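Local coordinates for ORF131 protein (Ralstonia metallidurans, PDB 2WTP) that binds copper(II) ions, appears to change conformation when it does so, and probably takes part in heavy-metal resistance, at residues A[58-63]-A[80-85]; A[86-91]-A[111-116]. All coordinates share one frame; numbering follows the deposited sequence.

Overall arrangement
Both interactions involve the four-stranded mixed sheet of the chain, through its neighbouring strands 80-85 and 88-94, and their centres lie about 11 Å apart. Interaction 1 comes first along the chain and closes before interaction 2 opens. It sets segment 58-63, which runs into strand 63-65, against strand 80-85. Interaction 2 packs the turn of segment 111-116, which precedes strand 119-123 of the second, three-stranded sheet, against strand 88-94. The two neighbouring strands are antiparallel, joined for example by the probable hydrogen bond from F83 N to V90 O (2.8 Å). Interaction 1 sits toward the edge formed by strand 63-65 within this chain, where its residues also meet the second subunit, while interaction 2 brings a connecting loop over a face of the sheet.

Interaction 1 (A[58-63]-A[80-85]); sequences SQASRI and TVAFRA
The closest side-chain packing between 58-63 and 80-85 is apolar: the I63 and R84 side chains cross obliquely, CG2 of I63 lying 3.6 Å from CB of R84, and the A60 and A82 CB atoms meet at 3.7 Å. With CG2 anti to its backbone N, I63 directs that branch at R84 and leaves CG1 beside A82 CB. A82 N gives a nearly straight bond to R62 O (3.0 Å, 170° at the hydrogen). Here I63 pairs with A82 in a parallel beta bridge, by which the loop enters strand 63-65 at the edge of the mixed sheet within this chain. The R62 side chain is buried and passes V81 CG2 obliquely, its guanidinium held by E79 through a salt bridge and by the N74 carbonyl. Around S61 the contact is looser and wetter. S61 N still donates to T80 O at 3.0 Å, tilted from the carbonyl plane, but S61 OG makes at most a weak bond to that oxygen. The same hydroxyl is hydrogen-bonded to Y72 OH of the second subunit and to a water, 2.9 Å from S61 OG, which accepts a bond from T80 N.

Interaction 2 (A[86-91]-A[111-116]); sequences GEKIVA and DLPGSA
The carbonyl oxygen of L112, whose side chain packs on K88 and V90, is held within its own turn. S115 N donates to L112 O at 3.2 Å, and S115 OG lies 2.9 Å from the same oxygen, although its proton may go to M109 O instead. The backbone bond closes a type II beta turn from L112 to S115, with P113 and G114 at its two central positions; the positive phi of G114 (88°) is the one this turn type needs there. The turn presents L112 to strand 88-94. With CG anti to its backbone N (chi1 -173°), L112 reaches across to place CD1 3.6 Å from K88 O and 4.1 Å from V90 CG2. One methyl thus bridges two residues whose side chains leave the same face of the strand, and the L112 side chain runs antiparallel past those of K88 and V90. On this face L112 also touches F83 and A85 of the neighbouring strand 80-85, while V90 touches M109.

K88 lies along the outer side of the contact. Its extended chain passes P113 at about a right angle, and K88 CD lies 3.9 Å from P113 CD. Further out, K88 CE comes to 3.3 Å from D111 O. The last torsion then bends the chain, and K88 NZ ends up 6.3 Å from D111 OD2, too far for a salt bridge.

Aliphatic groups thus pack on one another and against the backbone carbonyls of K88 and D111, with no polar bond between the two segments; the carbonyl of L112 is satisfied within the turn, and the opposite charges of K88 and D111 can contribute at most a long-range attraction, probably weakened by solvent at this exposed surface.

Interaction 1 (A[58-63]-A[80-85])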
loop_
_atom_site.group_PDB
_atom_site.type_symbol
_atom_site.label_atom_id
_atom_site.label_comp_id
_atom_site.label_asym_id
_atom_site.label_seq_id
_atom_site.Cartn_x
_atom_site.Cartn_y
_atom_site.Cartn_z
ATOM N N SER A 58 -5.675 3.151 17.363
ATOM C CA SER A 58 -6.643 2.111 17.678
ATOM C C SER A 58 -7.735 1.928 16.641
ATOM O O SER A 58 -8.477 0.951 16.681
ATOM C CB SER A 58 -7.256 2.422 19.063
ATOM O OG SER A 58 -8.037 3.581 18.949
ATOM N N GLN A 59 -7.851 2.851 15.678
ATOM C CA GLN A 59 -8.826 2.728 14.598
ATOM C C GLN A 59 -8.188 2.321 13.259
ATOM O O GLN A 59 -8.904 2.220 12.283
ATOM C CB GLN A 59 -9.580 4.077 14.463
ATOM C CG GLN A 59 -10.558 4.235 15.660
ATOM C CD GLN A 59 -11.691 3.231 15.664
ATOM O OE1 GLN A 59 -12.392 3.123 14.649
ATOM N NE2 GLN A 59 -11.887 2.546 16.780
ATOM N N ALA A 60 -6.873 2.156 13.257
ATOM C CA ALA A 60 -6.234 1.819 11.977
ATOM C C ALA A 60 -6.414 0.356 11.650
ATOM O O ALA A 60 -6.340 -0.517 12.512
ATOM C CB ALA A 60 -4.729 2.139 12.112
ATOM N N SER A 61 -6.523 0.083 10.341
ATOM C CA SER A 61 -6.736 -1.286 9.879
ATOM C C SER A 61 -5.405 -1.951 9.530
ATOM O O SER A 61 -5.367 -3.159 9.309
ATOM C CB SER A 61 -7.622 -1.368 8.644
ATOM O OG SER A 61 -7.310 -0.400 7.708
ATOM N N ARG A 62 -4.299 -1.215 9.469
ATOM C CA ARG A 62 -2.956 -1.803 9.287
ATOM C C ARG A 62 -1.890 -0.795 9.756
ATOM O O ARG A 62 -2.236 0.393 9.873
ATOM C CB ARG A 62 -2.674 -2.217 7.862
ATOM C CG ARG A 62 -2.788 -1.029 6.872
ATOM C CD ARG A 62 -2.294 -1.417 5.414
ATOM N NE ARG A 62 -2.787 -0.413 4.473
ATOM C CZ ARG A 62 -2.256 -0.242 3.283
ATOM N NH1 ARG A 62 -1.154 -0.860 2.940
ATOM N NH2 ARG A 62 -2.870 0.593 2.461
ATOM N N ILE A 63 -0.681 -1.268 9.972
ATOM C CA ILE A 63 0.447 -0.359 10.324
ATOM C C ILE A 63 1.458 -0.564 9.212
ATOM O O ILE A 63 1.882 -1.734 8.876
ATOM C CB ILE A 63 1.082 -0.803 11.639
ATOM C CG1 ILE A 63 0.106 -0.637 12.745
ATOM C CG2 ILE A 63 2.278 0.075 11.956
ATOM C CD1 ILE A 63 0.574 -1.259 14.095
ATOM N N THR A 80 -8.148 4.172 7.269
ATOM C CA THR A 80 -7.412 4.675 8.415
ATOM C C THR A 80 -6.186 3.770 8.548
ATOM O O THR A 80 -6.278 2.565 8.714
ATOM C CB THR A 80 -8.209 4.641 9.735
ATOM O OG1 THR A 80 -9.365 5.476 9.568
ATOM C CG2 THR A 80 -7.354 5.214 10.881
ATOM N N VAL A 81 -5.012 4.387 8.424
ATOM C CA VAL A 81 -3.706 3.671 8.325
ATOM C C VAL A 81 -2.794 4.245 9.336
ATOM O O VAL A 81 -2.720 5.510 9.493
ATOM C CB VAL A 81 -3.084 3.900 6.900
ATOM C CG1 VAL A 81 -1.775 3.165 6.807
ATOM C CG2 VAL A 81 -4.043 3.369 5.803
ATOM N N ALA A 82 -2.065 3.387 10.024
ATOM C CA ALA A 82 -1.021 3.874 10.923
ATOM C C ALA A 82 0.323 3.677 10.286
ATOM O O ALA A 82 0.528 2.729 9.465
ATOM C CB ALA A 82 -1.105 3.079 12.267
ATOM N N PHE A 83 1.193 4.668 10.490
ATOM C CA PHE A 83 2.528 4.615 9.918
ATOM C C PHE A 83 3.535 4.575 11.043
ATOM O O PHE A 83 3.411 5.343 12.017
ATOM C CB PHE A 83 2.753 5.880 9.093
ATOM C CG PHE A 83 1.875 5.965 7.840
ATOM C CD1 PHE A 83 2.294 5.420 6.641
ATOM C CD2 PHE A 83 0.571 6.510 7.923
ATOM C CE1 PHE A 83 1.462 5.532 5.476
ATOM C CE2 PHE A 83 -0.254 6.592 6.820
ATOM C CZ PHE A 83 0.190 6.078 5.579
ATOM N N ARG A 84 4.495 3.705 10.916
ATOM C CA ARG A 84 5.474 3.427 11.991
ATOM C C ARG A 84 6.881 3.794 11.555
ATOM O O ARG A 84 7.304 3.382 10.480
ATOM C CB ARG A 84 5.388 1.917 12.334
ATOM C CG ARG A 84 6.609 1.325 13.122
ATOM C CD ARG A 84 6.311 -0.132 13.862
ATOM N NE ARG A 84 6.653 0.004 15.331
ATOM C CZ ARG A 84 5.783 0.071 16.311
ATOM N NH1 ARG A 84 4.513 -0.159 16.058
ATOM N NH2 ARG A 84 6.161 0.304 17.570
ATOM N N ALA A 85 7.594 4.516 12.423
ATOM C CA ALA A 85 9.052 4.671 12.282
ATOM C C ALA A 85 9.640 4.277 13.624
ATOM O O ALA A 85 9.385 4.922 14.625
ATOM C CB ALA A 85 9.379 6.160 11.994
HETATM O O HOH W 1 -9.415 1.523 7.404
#

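Interaction 2 (A[86-91]-A[111-116])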
loop_
_atom_site.group_PDB
_atom_site.type_symbol
_atom_site.label_atom_id
_atom_site.label_comp_id
_atom_site.label_asym_id
_atom_site.label_seq_id
_atom_site.Cartn_x
_atom_site.Cartn_y
_atom_site.Cartn_z
ATOM N N GLY A 86 10.359 3.162 13.641
ATOM C CA GLY A 86 10.784 2.576 14.929
ATOM C C GLY A 86 9.597 2.203 15.808
ATOM O O GLY A 86 8.730 1.442 15.385
ATOM N N GLU A 87 9.435 2.836 16.959
ATOM C CA GLU A 87 8.241 2.588 17.736
ATOM C C GLU A 87 7.363 3.797 17.770
ATOM O O GLU A 87 6.334 3.798 18.452
ATOM C CB GLU A 87 8.608 2.126 19.189
ATOM C CG GLU A 87 9.568 0.909 19.183
ATOM C CD GLU A 87 8.991 -0.334 18.480
ATOM O OE1 GLU A 87 7.734 -0.472 18.561
ATOM O OE2 GLU A 87 9.730 -1.085 17.820
ATOM N N LYS A 88 7.685 4.814 16.978
ATOM C CA LYS A 88 6.761 5.943 16.885
ATOM C C LYS A 88 5.693 5.623 15.804
ATOM O O LYS A 88 6.039 5.213 14.696
ATOM C CB LYS A 88 7.423 7.202 16.472
ATOM C CG LYS A 88 6.553 8.381 16.643
ATOM C CD LYS A 88 7.333 9.582 16.261
ATOM C CE LYS A 88 6.683 10.909 16.701
ATOM N NZ LYS A 88 5.278 10.767 17.098
ATOM N N ILE A 89 4.422 5.740 16.186
ATOM C CA ILE A 89 3.299 5.431 15.296
ATOM C C ILE A 89 2.419 6.651 15.197
ATOM O O ILE A 89 1.973 7.246 16.226
ATOM C CB ILE A 89 2.548 4.157 15.789
ATOM C CG1 ILE A 89 3.494 2.977 15.771
ATOM C CG2 ILE A 89 1.303 3.966 14.919
ATOM C CD1 ILE A 89 2.973 1.740 16.468
ATOM N N VAL A 90 2.091 7.045 13.964
ATOM C CA VAL A 90 1.157 8.161 13.723
ATOM C C VAL A 90 0.104 7.664 12.724
ATOM O O VAL A 90 0.487 7.114 11.671
ATOM C CB VAL A 90 1.892 9.410 13.171
ATOM C CG1 VAL A 90 0.905 10.518 12.853
ATOM C CG2 VAL A 90 2.902 9.915 14.237
ATOM N N ALA A 91 -1.181 7.888 12.977
ATOM C CA ALA A 91 -2.244 7.399 12.087
ATOM C C ALA A 91 -3.029 8.494 11.397
ATOM O O ALA A 91 -2.978 9.669 11.829
ATOM C CB ALA A 91 -3.226 6.530 12.914
ATOM N N ASP A 111 6.234 14.957 12.023
ATOM C CA ASP A 111 6.974 14.492 13.184
ATOM C C ASP A 111 7.294 13.020 13.160
ATOM O O ASP A 111 7.894 12.492 14.124
ATOM C CB ASP A 111 6.203 14.859 14.463
ATOM C CG ASP A 111 6.208 16.373 14.719
ATOM O OD1 ASP A 111 7.151 17.090 14.222
ATOM O OD2 ASP A 111 5.262 16.855 15.407
ATOM N N LEU A 112 6.924 12.308 12.093
ATOM C CA LEU A 112 7.303 10.903 11.949
ATOM C C LEU A 112 8.583 10.843 11.177
ATOM O O LEU A 112 8.648 11.169 9.997
ATOM C CB LEU A 112 6.199 10.152 11.221
ATOM C CG LEU A 112 6.474 8.696 11.202
ATOM C CD1 LEU A 112 6.215 8.101 12.622
ATOM C CD2 LEU A 112 5.502 8.147 10.212
ATOM N N PRO A 113 9.679 10.461 11.829
ATOM C CA PRO A 113 10.954 10.553 11.118
ATOM C C PRO A 113 11.019 9.659 9.888
ATOM O O PRO A 113 10.567 8.528 9.913
ATOM C CB PRO A 113 12.005 10.077 12.192
ATOM C CG PRO A 113 11.322 10.433 13.432
ATOM C CD PRO A 113 9.834 10.097 13.263
ATOM N N GLY A 114 11.552 10.177 8.769
ATOM C CA GLY A 114 11.653 9.417 7.527
ATOM C C GLY A 114 10.428 9.498 6.627
ATOM O O GLY A 114 10.393 8.882 5.547
ATOM N N SER A 115 9.395 10.205 7.086
ATOM C CA SER A 115 8.154 10.308 6.299
ATOM C C SER A 115 8.324 11.166 5.045
ATOM O O SER A 115 7.671 10.908 4.029
ATOM C CB SER A 115 7.036 10.913 7.154
ATOM O OG SER A 115 7.398 12.204 7.595
ATOM N N ALA A 116 9.208 12.183 5.048
ATOM C CA ALA A 116 9.274 13.056 3.893
ATOM C C ALA A 116 9.866 12.334 2.667
ATOM O O ALA A 116 10.941 11.653 2.783
ATOM C CB ALA A 116 10.171 14.258 4.207
#